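Local coordinates for protein TSC1 N-terminal domain (Chaetomium thermophilum, PDB 7A0M) that probably binds phosphoinositides of the lysosome as the N-terminal part of TSC1, so helping the TSC complex to reach that organelle and regulate mTORC1, at residues V78-R83 against T121-S126; Q94-L99 against I142-R147; N272-L277 against I336-Y341; E325-L330 against K374-H379. All blocks are in the same frame, centred on the assembly; numbering follows the deposited sequence.

How the contacts relate
From the N terminus the chain runs through successive helices, an all-helical array consistent with an alpha-solenoid. Contact 1 ties the end of helix 69-81 to the end of helix 113-125, across the intervening helix 89-105. Before it closes, contact 2 opens on that helix and closes on helix 142-153, so the two cross and also touch, with Leu79 packing on Trp95 and Leu99. Far along the chain, contacts 3 and 4 cross in the same way: helix 267-278 meets helix 335-343, and helix 323-333 meets the loop after helix 357-373. Their segments touch through Phe338 and Phe327. The two pairs lie on opposite sides of the chain's centre, contacts 1 and 3 having centres about 50 Å apart.

Contact 1: residues V78-R83 against T121-S126; sequences VLRQLR and TLEILS
Arg80 grips the carboxylate of Glu123 side-on, presenting NE and one terminal nitrogen to its two oxygens. Arg80 NH2 donates to Glu123 OE2 at 2.7 Å, with the hydrogen bond nearly straight at 162°, and Arg80 NE reaches Glu123 OE1 at 3.2 Å. NE also makes a weak hydrogen bond to OE2, which is thus held by two nitrogens. Both acceptors lie near the guanidinium plane, yet the two flat groups are twisted 47° apart: NE meets OE1 on the syn side but well out of the carboxylate plane, and NH2 meets OE2 from above that plane. A bend at chi3 (52°) in an otherwise extended Arg80 chain turns the guanidinium onto this carboxylate. Arg83 behaves differently. Its guanidinium lies with one face over the backbone oxygen of Glu123, in contact but not hydrogen-bonded. Its NH1 makes a weak hydrogen bond to Ser127. The aliphatic part of the same chain packs on the helix, with Arg83 CD 3.8 Å from Ile124 CG1. Where helix 113-125 ends, Ser126 OG donates back to Leu122 O at 3.2 Å. Helix 89-105 adjoins both segments, Thr92 touching Arg83 and Ile124; helix 9-21 packs on Val78 and Leu82, and helix 168-183 on Leu122 and Leu125.

Contact 2: residues Q94-L99 against I142-R147; sequences QWWDKL and IPWLNR
Trp96 and Trp144 join helix 89-105 to helix 142-153 in the helical array of the N-terminal region, consistent with an alpha-solenoid, with helix 113-125 packing against both indoles through Ile124. The six-membered ring of Trp144 meets one face of the Trp96 indole toward its rim: Trp144 CZ3 lies 3.7 Å from Trp96 CG, and Trp144 CE3 is 3.8 Å from Trp96 CD2. The planes are inclined at 57°, an oblique meeting of two rings. Trp96 swings toward the partner helix because its CG is anti to the backbone N (chi1 -174°), and its NE1 is hydrogen-bonded to Thr121 OG1 on helix 113-125. Phe117 stacks on Trp96, while Phe93 and Phe141 meet Trp144 edge-to-face, so both buried indoles are gripped by further aromatics. Nearer the surface, Arg147 and Asp97 form a salt bridge whose exact geometry is doubtful, since the carboxylate oxygen is modelled too close to the guanidinium. The arginine has a second acidic partner in Asp101, which is bridged by NH1. Bent at chi2 and chi3, the Arg147 chain reaches across to helix 89-105, where Arg147 NH2 makes a weak hydrogen bond of 2.6 Å to the backbone oxygen, Asp97 O.

Contact 3: residues N272-L277 against I336-Y341; sequences NIYARL and INFVDY
Phe338 drives the edge of its ring into the face of Tyr274 in a T-shaped stack that forms the tightly packed part of this contact. The planes stand at 83°, and Phe338 CZ sits over the centre of the tyrosine ring, 3.8 Å above it. Phe338 CE1 comes equally close to Tyr274 CD2, at 3.8 Å. Both rings are buried and have further support: Phe271 meets Phe338, Tyr326 and Leu323 of helix 323-333 touch Tyr274, and the Tyr274 hydroxyl is hydrogen-bonded to Ser369. Replacing Tyr274 by a leucine would probably leave the edge of Phe338 without an aromatic face to meet and Ser369 without its hydroxyl partner.

The other end is more open and polar, for partly exposed Asn272 takes part there with its amide oxygen, although Tyr341 itself is buried. Tyr341 OH donates to Asn272 OD1 at 2.7 Å, in the carbonyl plane and on a lone pair. With CG anti to the backbone N (chi1 175°), the Tyr341 ring projects across to helix 267-278, and its hydroxyl also comes to 3.5 Å from Ala275 CB. The axes of segments 272-277 and 336-341 approach to 11.7 Å and cross at -48°, so long aromatic side chains bridge the gap.

The contact thus combines apolar ring packing in the interior with a polar fixing point toward the rim: the hydroxyl of a buried tyrosine is satisfied by a side-chain amide, which is likely to hold the rotation of that amide as well.

Contact 4: residues E325-L330 against K374-H379; sequences EYFTIL and KQHLLH
His376 brings its imidazole to Phe327 and Thr328 on helix 323-333, and it is the one residue of 374-379 that touches segment 325-330. The loop leaves helix 357-373 at Lys374, and at Gln375 its backbone is hydrogen-bonded to Val414. His376 follows, with two sides of its ring in use. One face lies under Phe327, whose CD1 is 3.5 Å from His376 CE1; the planes are inclined at 53°, with ring centroids 5.0 Å apart. At the ring's edge, near its plane, His376 NE2 and Thr328 OG1 share a hydrogen bond of 2.7 Å. The threonine oxygen is directed there by lying anti to the carbonyl carbon (chi1 -69°), and it also makes a weak hydrogen bond to Pro324 O. ND1 is hydrogen-bonded to Phe372 O, so both nitrogens of this buried ring are satisfied, which probably fixes its rotation. A leucine in place of His376 would probably strip the Phe372 carbonyl of its hydrogen bond and leave the threonine hydroxyl with only its weak one to Pro324 among those described. Leu377 O then accepts from Tyr331, Leu378 O from Arg373 of the second subunit, and His379 NE2 is hydrogen-bonded to Gly332 O. The loop lies against helix 323-333 and pairs through its backbone with Leu412 and Val414, Val413 touching both Thr328 and His376, while Phe338 of helix 335-343 and Tyr383 of the second subunit meet Phe327.

Contact 1: residues V78-R83 against T121-S126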
# COMPACT_ATOMS: atom_id res chain seq x y z
N VAL B 78 9.15 18.64 -59.09
CA VAL B 78 10.12 19.61 -59.59
C VAL B 78 10.53 20.58 -58.49
O VAL B 78 11.71 20.93 -58.37
CB VAL B 78 9.52 20.37 -60.79
CG1 VAL B 78 10.56 21.26 -61.41
CG2 VAL B 78 8.98 19.40 -61.81
N LEU B 79 9.57 21.02 -57.68
CA LEU B 79 9.88 21.96 -56.61
C LEU B 79 10.77 21.34 -55.55
O LEU B 79 11.57 22.04 -54.93
CB LEU B 79 8.58 22.49 -56.01
CG LEU B 79 8.67 23.75 -55.15
CD1 LEU B 79 9.38 24.86 -55.90
CD2 LEU B 79 7.27 24.18 -54.77
N ARG B 80 10.63 20.03 -55.31
CA ARG B 80 11.49 19.36 -54.34
C ARG B 80 12.94 19.34 -54.81
O ARG B 80 13.85 19.62 -54.02
CB ARG B 80 10.98 17.94 -54.08
CG ARG B 80 9.63 17.90 -53.39
CD ARG B 80 9.06 16.49 -53.30
NE ARG B 80 10.01 15.54 -52.73
CZ ARG B 80 9.85 14.22 -52.77
NH1 ARG B 80 8.77 13.69 -53.35
NH2 ARG B 80 10.76 13.42 -52.23
N GLN B 81 13.17 19.02 -56.08
CA GLN B 81 14.54 18.92 -56.58
C GLN B 81 15.20 20.29 -56.70
O GLN B 81 16.41 20.41 -56.49
CB GLN B 81 14.55 18.22 -57.94
CG GLN B 81 13.94 16.83 -57.93
CD GLN B 81 14.02 16.19 -59.30
OE1 GLN B 81 14.89 16.53 -60.09
NE2 GLN B 81 13.10 15.27 -59.58
N LEU B 82 14.43 21.33 -57.02
CA LEU B 82 14.97 22.67 -57.18
C LEU B 82 14.98 23.46 -55.88
O LEU B 82 15.39 24.63 -55.89
CB LEU B 82 14.17 23.45 -58.24
CG LEU B 82 14.47 23.13 -59.70
CD1 LEU B 82 13.48 23.82 -60.62
CD2 LEU B 82 15.90 23.53 -60.04
N ARG B 83 14.55 22.86 -54.78
CA ARG B 83 14.54 23.54 -53.49
C ARG B 83 15.90 24.10 -53.06
O ARG B 83 15.93 25.24 -52.57
CB ARG B 83 14.00 22.59 -52.41
CG ARG B 83 13.92 23.19 -51.03
CD ARG B 83 13.40 22.17 -50.04
NE ARG B 83 14.29 21.01 -49.98
CZ ARG B 83 15.42 20.97 -49.27
NH1 ARG B 83 15.81 22.02 -48.56
NH2 ARG B 83 16.16 19.87 -49.28
N THR B 121 7.76 18.23 -47.24
CA THR B 121 7.81 18.79 -45.89
C THR B 121 8.96 18.20 -45.09
O THR B 121 9.68 18.92 -44.39
CB THR B 121 6.48 18.54 -45.18
OG1 THR B 121 5.42 19.18 -45.91
CG2 THR B 121 6.52 19.09 -43.77
N LEU B 122 9.17 16.88 -45.20
CA LEU B 122 10.24 16.23 -44.45
C LEU B 122 11.61 16.69 -44.94
O LEU B 122 12.54 16.84 -44.14
CB LEU B 122 10.11 14.71 -44.56
CG LEU B 122 8.89 14.10 -43.88
CD1 LEU B 122 8.73 12.63 -44.24
CD2 LEU B 122 8.97 14.28 -42.37
N GLU B 123 11.76 16.92 -46.25
CA GLU B 123 13.03 17.38 -46.78
C GLU B 123 13.35 18.79 -46.30
O GLU B 123 14.52 19.12 -46.05
CB GLU B 123 13.00 17.34 -48.31
CG GLU B 123 12.97 15.94 -48.90
CD GLU B 123 12.55 15.94 -50.35
OE1 GLU B 123 12.13 17.00 -50.86
OE2 GLU B 123 12.62 14.87 -50.99
N ILE B 124 12.33 19.64 -46.16
CA ILE B 124 12.53 20.99 -45.63
C ILE B 124 13.03 20.93 -44.19
O ILE B 124 13.94 21.68 -43.80
CB ILE B 124 11.23 21.80 -45.75
CG1 ILE B 124 10.84 22.00 -47.21
CG2 ILE B 124 11.37 23.14 -45.04
CD1 ILE B 124 9.49 22.66 -47.39
N LEU B 125 12.44 20.05 -43.38
CA LEU B 125 12.77 20.01 -41.96
C LEU B 125 14.15 19.43 -41.70
O LEU B 125 14.76 19.73 -40.67
CB LEU B 125 11.72 19.19 -41.21
CG LEU B 125 10.30 19.75 -41.17
CD1 LEU B 125 9.37 18.78 -40.45
CD2 LEU B 125 10.31 21.09 -40.47
N SER B 126 14.67 18.60 -42.61
CA SER B 126 15.94 17.91 -42.39
C SER B 126 17.13 18.59 -43.08
O SER B 126 18.16 17.94 -43.28
CB SER B 126 15.82 16.46 -42.87
OG SER B 126 14.82 15.76 -42.15

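Contact 2: residues Q94-L99 against I142-R147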
# COMPACT_ATOMS: atom_id res chain seq x y z
N GLN B 94 7.21 30.17 -48.85
CA GLN B 94 6.22 30.75 -49.75
C GLN B 94 5.63 29.70 -50.69
O GLN B 94 4.43 29.73 -50.99
CB GLN B 94 6.86 31.88 -50.54
CG GLN B 94 7.14 33.12 -49.73
CD GLN B 94 8.02 34.11 -50.46
OE1 GLN B 94 8.13 34.08 -51.69
NE2 GLN B 94 8.68 34.99 -49.71
N TRP B 95 6.45 28.77 -51.16
CA TRP B 95 5.95 27.72 -52.04
C TRP B 95 5.17 26.68 -51.25
O TRP B 95 4.11 26.23 -51.68
CB TRP B 95 7.10 27.09 -52.81
CG TRP B 95 7.50 27.88 -54.01
CD1 TRP B 95 8.64 28.61 -54.17
CD2 TRP B 95 6.74 28.07 -55.21
NE1 TRP B 95 8.65 29.22 -55.41
CE2 TRP B 95 7.49 28.90 -56.06
CE3 TRP B 95 5.50 27.60 -55.66
CZ2 TRP B 95 7.05 29.28 -57.33
CZ3 TRP B 95 5.06 27.98 -56.91
CH2 TRP B 95 5.83 28.80 -57.73
N TRP B 96 5.71 26.26 -50.09
CA TRP B 96 4.99 25.35 -49.21
C TRP B 96 3.65 25.96 -48.79
O TRP B 96 2.62 25.28 -48.79
CB TRP B 96 5.87 25.01 -48.01
CG TRP B 96 5.31 23.96 -47.09
CD1 TRP B 96 5.65 22.63 -47.06
CD2 TRP B 96 4.38 24.16 -46.02
NE1 TRP B 96 4.95 21.99 -46.07
CE2 TRP B 96 4.17 22.91 -45.41
CE3 TRP B 96 3.70 25.27 -45.52
CZ2 TRP B 96 3.31 22.74 -44.33
CZ3 TRP B 96 2.84 25.10 -44.45
CH2 TRP B 96 2.65 23.85 -43.87
N ASP B 97 3.66 27.24 -48.41
CA ASP B 97 2.42 27.93 -48.07
C ASP B 97 1.47 27.99 -49.26
O ASP B 97 0.25 27.85 -49.11
CB ASP B 97 2.74 29.34 -47.58
CG ASP B 97 1.57 30.01 -46.87
OD1 ASP B 97 0.48 29.41 -46.81
OD2 ASP B 97 1.74 31.15 -46.39
N LYS B 98 2.02 28.18 -50.46
CA LYS B 98 1.20 28.30 -51.66
C LYS B 98 0.58 26.97 -52.07
O LYS B 98 -0.54 26.95 -52.60
CB LYS B 98 2.05 28.90 -52.78
CG LYS B 98 1.34 29.23 -54.06
CD LYS B 98 2.36 29.82 -55.03
CE LYS B 98 1.71 30.31 -56.30
NZ LYS B 98 0.70 31.38 -56.05
N LEU B 99 1.27 25.86 -51.83
CA LEU B 99 0.80 24.55 -52.25
C LEU B 99 -0.00 23.81 -51.19
O LEU B 99 -0.56 22.74 -51.50
CB LEU B 99 1.98 23.67 -52.67
CG LEU B 99 2.90 24.18 -53.78
CD1 LEU B 99 3.85 23.09 -54.24
CD2 LEU B 99 2.09 24.73 -54.94
N ILE B 142 6.52 28.45 -35.93
CA ILE B 142 5.13 28.79 -35.61
C ILE B 142 4.29 29.10 -36.84
O ILE B 142 3.17 28.58 -36.95
CB ILE B 142 5.09 29.92 -34.56
CG1 ILE B 142 5.56 29.40 -33.20
CG2 ILE B 142 3.70 30.51 -34.46
CD1 ILE B 142 5.36 30.39 -32.07
N PRO B 143 4.75 29.92 -37.80
CA PRO B 143 3.89 30.20 -38.97
C PRO B 143 3.57 28.95 -39.78
O PRO B 143 2.49 28.87 -40.37
CB PRO B 143 4.72 31.20 -39.78
CG PRO B 143 6.12 30.96 -39.36
CD PRO B 143 6.02 30.66 -37.89
N TRP B 144 4.50 27.99 -39.83
CA TRP B 144 4.20 26.70 -40.44
C TRP B 144 3.11 25.99 -39.65
O TRP B 144 2.13 25.49 -40.21
CB TRP B 144 5.47 25.85 -40.44
CG TRP B 144 6.68 26.48 -41.09
CD1 TRP B 144 7.52 27.38 -40.50
CD2 TRP B 144 7.27 26.16 -42.36
NE1 TRP B 144 8.54 27.71 -41.36
CE2 TRP B 144 8.42 26.96 -42.50
CE3 TRP B 144 6.92 25.29 -43.40
CZ2 TRP B 144 9.22 26.93 -43.64
CZ3 TRP B 144 7.72 25.26 -44.54
CH2 TRP B 144 8.85 26.08 -44.64
N LEU B 145 3.28 25.95 -38.32
CA LEU B 145 2.35 25.25 -37.44
C LEU B 145 0.97 25.89 -37.45
O LEU B 145 -0.05 25.18 -37.49
CB LEU B 145 2.93 25.22 -36.03
CG LEU B 145 4.10 24.26 -35.84
CD1 LEU B 145 4.97 24.69 -34.67
CD2 LEU B 145 3.59 22.85 -35.63
N ASN B 146 0.90 27.22 -37.39
CA ASN B 146 -0.39 27.90 -37.35
C ASN B 146 -1.22 27.59 -38.59
O ASN B 146 -2.44 27.39 -38.51
CB ASN B 146 -0.21 29.40 -37.19
CG ASN B 146 0.22 29.80 -35.79
OD1 ASN B 146 0.04 29.04 -34.84
ND2 ASN B 146 0.76 31.00 -35.66
N ARG B 147 -0.58 27.56 -39.76
CA ARG B 147 -1.28 27.17 -40.98
C ARG B 147 -1.80 25.74 -40.88
O ARG B 147 -2.95 25.46 -41.24
CB ARG B 147 -0.36 27.33 -42.19
CG ARG B 147 -0.36 28.73 -42.77
CD ARG B 147 -1.52 28.91 -43.73
NE ARG B 147 -1.14 28.58 -45.10
CZ ARG B 147 -1.98 28.10 -46.01
NH1 ARG B 147 -3.24 27.86 -45.69
NH2 ARG B 147 -1.55 27.83 -47.23

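Contact 3: residues N272-L277 against I336-Y341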
# COMPACT_ATOMS: atom_id res chain seq x y z
N ASN B 272 -4.76 20.99 -5.14
CA ASN B 272 -6.11 21.54 -5.18
C ASN B 272 -6.90 21.00 -6.36
O ASN B 272 -8.12 20.82 -6.25
CB ASN B 272 -6.05 23.07 -5.24
CG ASN B 272 -5.63 23.69 -3.92
OD1 ASN B 272 -5.76 23.07 -2.86
ND2 ASN B 272 -5.12 24.92 -3.98
N ILE B 273 -6.24 20.74 -7.49
CA ILE B 273 -6.93 20.14 -8.63
C ILE B 273 -7.44 18.75 -8.27
O ILE B 273 -8.58 18.39 -8.61
CB ILE B 273 -5.99 20.09 -9.85
CG1 ILE B 273 -5.76 21.51 -10.39
CG2 ILE B 273 -6.57 19.20 -10.94
CD1 ILE B 273 -4.74 21.57 -11.51
N TYR B 274 -6.63 17.96 -7.56
CA TYR B 274 -7.08 16.64 -7.13
C TYR B 274 -8.31 16.74 -6.23
O TYR B 274 -9.26 15.96 -6.38
CB TYR B 274 -5.95 15.91 -6.40
CG TYR B 274 -6.42 14.73 -5.58
CD1 TYR B 274 -6.67 13.50 -6.18
CD2 TYR B 274 -6.61 14.84 -4.21
CE1 TYR B 274 -7.11 12.42 -5.44
CE2 TYR B 274 -7.04 13.76 -3.46
CZ TYR B 274 -7.29 12.56 -4.08
OH TYR B 274 -7.72 11.48 -3.34
N ALA B 275 -8.30 17.69 -5.29
CA ALA B 275 -9.43 17.84 -4.38
C ALA B 275 -10.70 18.25 -5.13
O ALA B 275 -11.80 17.80 -4.80
CB ALA B 275 -9.10 18.84 -3.28
N ARG B 276 -10.56 19.12 -6.13
CA ARG B 276 -11.72 19.54 -6.91
C ARG B 276 -12.32 18.36 -7.68
O ARG B 276 -13.53 18.15 -7.67
CB ARG B 276 -11.35 20.66 -7.88
CG ARG B 276 -12.55 21.19 -8.64
CD ARG B 276 -12.16 21.81 -9.98
NE ARG B 276 -13.32 22.42 -10.63
CZ ARG B 276 -13.40 22.66 -11.94
NH1 ARG B 276 -12.40 22.33 -12.74
NH2 ARG B 276 -14.49 23.22 -12.44
N LEU B 277 -11.46 17.59 -8.36
CA LEU B 277 -11.95 16.46 -9.13
C LEU B 277 -12.47 15.34 -8.23
O LEU B 277 -13.33 14.56 -8.64
CB LEU B 277 -10.84 15.93 -10.04
CG LEU B 277 -10.18 16.98 -10.94
CD1 LEU B 277 -9.24 16.33 -11.95
CD2 LEU B 277 -11.22 17.84 -11.63
N ILE B 336 5.06 12.24 0.31
CA ILE B 336 5.04 12.84 1.64
C ILE B 336 4.28 14.16 1.62
O ILE B 336 3.49 14.46 2.52
CB ILE B 336 6.47 13.01 2.18
CG1 ILE B 336 7.19 11.66 2.19
CG2 ILE B 336 6.44 13.61 3.58
CD1 ILE B 336 8.63 11.74 2.62
N ASN B 337 4.50 14.98 0.58
CA ASN B 337 3.75 16.22 0.45
C ASN B 337 2.29 15.95 0.10
O ASN B 337 1.40 16.71 0.53
CB ASN B 337 4.39 17.12 -0.60
CG ASN B 337 5.64 17.80 -0.09
OD1 ASN B 337 5.59 18.93 0.39
ND2 ASN B 337 6.77 17.12 -0.19
N PHE B 338 2.01 14.90 -0.67
CA PHE B 338 0.63 14.61 -1.06
C PHE B 338 -0.21 14.17 0.13
O PHE B 338 -1.31 14.68 0.35
CB PHE B 338 0.61 13.54 -2.15
CG PHE B 338 -0.73 13.36 -2.80
CD1 PHE B 338 -1.66 14.39 -2.82
CD2 PHE B 338 -1.08 12.15 -3.39
CE1 PHE B 338 -2.90 14.22 -3.41
CE2 PHE B 338 -2.31 11.97 -3.98
CZ PHE B 338 -3.22 13.01 -3.99
N VAL B 339 0.30 13.21 0.92
CA VAL B 339 -0.46 12.74 2.07
C VAL B 339 -0.54 13.82 3.14
O VAL B 339 -1.48 13.84 3.94
CB VAL B 339 0.14 11.44 2.62
CG1 VAL B 339 0.25 10.39 1.52
CG2 VAL B 339 1.50 11.69 3.27
N ASP B 340 0.43 14.74 3.18
CA ASP B 340 0.34 15.87 4.10
C ASP B 340 -0.75 16.84 3.68
O ASP B 340 -1.38 17.46 4.54
CB ASP B 340 1.69 16.58 4.19
CG ASP B 340 1.72 17.61 5.31
OD1 ASP B 340 1.85 17.21 6.49
OD2 ASP B 340 1.62 18.82 5.01
N TYR B 341 -0.97 17.00 2.37
CA TYR B 341 -2.10 17.81 1.91
C TYR B 341 -3.42 17.18 2.34
O TYR B 341 -4.32 17.88 2.81
CB TYR B 341 -2.04 17.97 0.39
CG TYR B 341 -3.24 18.69 -0.20
CD1 TYR B 341 -3.29 20.08 -0.23
CD2 TYR B 341 -4.30 17.98 -0.74
CE1 TYR B 341 -4.37 20.74 -0.77
CE2 TYR B 341 -5.40 18.64 -1.28
CZ TYR B 341 -5.42 20.02 -1.29
OH TYR B 341 -6.51 20.68 -1.83

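Contact 4: residues E325-L330 against K374-H379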
# COMPACT_ATOMS: atom_id res chain seq x y z
N GLU B 325 -5.54 7.59 -11.94
CA GLU B 325 -4.18 7.72 -12.45
C GLU B 325 -3.52 9.01 -11.97
O GLU B 325 -2.29 9.06 -11.82
CB GLU B 325 -4.18 7.66 -13.98
CG GLU B 325 -4.63 6.32 -14.56
CD GLU B 325 -6.14 6.15 -14.57
OE1 GLU B 325 -6.85 6.99 -13.97
OE2 GLU B 325 -6.62 5.17 -15.18
N TYR B 326 -4.31 10.05 -11.72
CA TYR B 326 -3.76 11.30 -11.20
C TYR B 326 -3.28 11.12 -9.76
O TYR B 326 -2.23 11.66 -9.39
CB TYR B 326 -4.80 12.41 -11.30
CG TYR B 326 -4.26 13.79 -10.96
CD1 TYR B 326 -3.06 14.23 -11.48
CD2 TYR B 326 -4.98 14.64 -10.13
CE1 TYR B 326 -2.57 15.49 -11.18
CE2 TYR B 326 -4.50 15.90 -9.82
CZ TYR B 326 -3.29 16.32 -10.35
OH TYR B 326 -2.81 17.57 -10.04
N PHE B 327 -4.04 10.39 -8.95
CA PHE B 327 -3.57 10.05 -7.61
C PHE B 327 -2.25 9.29 -7.66
O PHE B 327 -1.34 9.56 -6.88
CB PHE B 327 -4.64 9.22 -6.88
CG PHE B 327 -4.29 8.90 -5.44
CD1 PHE B 327 -3.45 7.84 -5.13
CD2 PHE B 327 -4.83 9.65 -4.41
CE1 PHE B 327 -3.14 7.55 -3.82
CE2 PHE B 327 -4.52 9.35 -3.09
CZ PHE B 327 -3.68 8.30 -2.80
N THR B 328 -2.14 8.33 -8.59
CA THR B 328 -0.94 7.52 -8.68
C THR B 328 0.29 8.36 -9.02
O THR B 328 1.35 8.19 -8.42
CB THR B 328 -1.13 6.42 -9.73
OG1 THR B 328 -2.10 5.48 -9.26
CG2 THR B 328 0.18 5.70 -10.02
N ILE B 329 0.15 9.30 -9.96
CA ILE B 329 1.31 10.08 -10.37
C ILE B 329 1.69 11.10 -9.30
O ILE B 329 2.88 11.38 -9.11
CB ILE B 329 1.06 10.74 -11.75
CG1 ILE B 329 2.37 11.22 -12.36
CG2 ILE B 329 0.06 11.89 -11.64
CD1 ILE B 329 3.37 10.10 -12.61
N LEU B 330 0.71 11.66 -8.59
CA LEU B 330 1.02 12.57 -7.50
C LEU B 330 1.67 11.83 -6.34
O LEU B 330 2.67 12.28 -5.77
CB LEU B 330 -0.25 13.29 -7.03
CG LEU B 330 -0.91 14.29 -7.98
CD1 LEU B 330 -2.19 14.83 -7.36
CD2 LEU B 330 0.05 15.42 -8.31
N LYS B 374 -6.03 2.30 -0.54
CA LYS B 374 -6.05 0.84 -0.58
C LYS B 374 -5.52 0.28 -1.89
O LYS B 374 -5.52 -0.94 -2.07
CB LYS B 374 -7.48 0.34 -0.36
CG LYS B 374 -8.09 0.75 0.97
CD LYS B 374 -9.49 0.18 1.12
CE LYS B 374 -10.18 0.71 2.37
NZ LYS B 374 -11.60 0.26 2.45
N GLN B 375 -5.09 1.13 -2.82
CA GLN B 375 -4.54 0.70 -4.10
C GLN B 375 -3.04 0.90 -4.21
O GLN B 375 -2.46 0.53 -5.24
CB GLN B 375 -5.24 1.46 -5.24
CG GLN B 375 -6.68 1.07 -5.49
CD GLN B 375 -7.33 1.94 -6.55
OE1 GLN B 375 -6.74 2.92 -7.02
NE2 GLN B 375 -8.55 1.59 -6.94
N HIS B 376 -2.39 1.48 -3.20
CA HIS B 376 -0.99 1.87 -3.33
C HIS B 376 -0.17 1.35 -2.16
O HIS B 376 -0.58 1.45 -1.00
CB HIS B 376 -0.86 3.39 -3.43
CG HIS B 376 -1.36 3.94 -4.73
ND1 HIS B 376 -2.70 4.13 -5.00
CD2 HIS B 376 -0.69 4.33 -5.85
CE1 HIS B 376 -2.84 4.62 -6.21
NE2 HIS B 376 -1.64 4.75 -6.75
N LEU B 377 1.00 0.81 -2.48
CA LEU B 377 1.96 0.36 -1.48
C LEU B 377 2.60 1.55 -0.78
O LEU B 377 2.54 2.69 -1.24
CB LEU B 377 3.04 -0.51 -2.14
CG LEU B 377 2.58 -1.76 -2.88
CD1 LEU B 377 3.68 -2.25 -3.81
CD2 LEU B 377 2.18 -2.85 -1.89
N LEU B 378 3.23 1.26 0.36
CA LEU B 378 4.03 2.27 1.05
C LEU B 378 5.16 2.75 0.15
O LEU B 378 5.88 1.95 -0.45
CB LEU B 378 4.59 1.71 2.35
CG LEU B 378 5.44 2.67 3.19
CD1 LEU B 378 4.60 3.82 3.72
CD2 LEU B 378 6.13 1.93 4.32
N HIS B 379 5.31 4.07 0.05
CA HIS B 379 6.28 4.67 -0.86
C HIS B 379 7.67 4.64 -0.22
O HIS B 379 7.81 4.88 0.98
CB HIS B 379 5.89 6.10 -1.19
CG HIS B 379 6.56 6.65 -2.42
ND1 HIS B 379 7.89 7.00 -2.44
CD2 HIS B 379 6.07 6.92 -3.65
CE1 HIS B 379 8.20 7.45 -3.64
NE2 HIS B 379 7.11 7.42 -4.39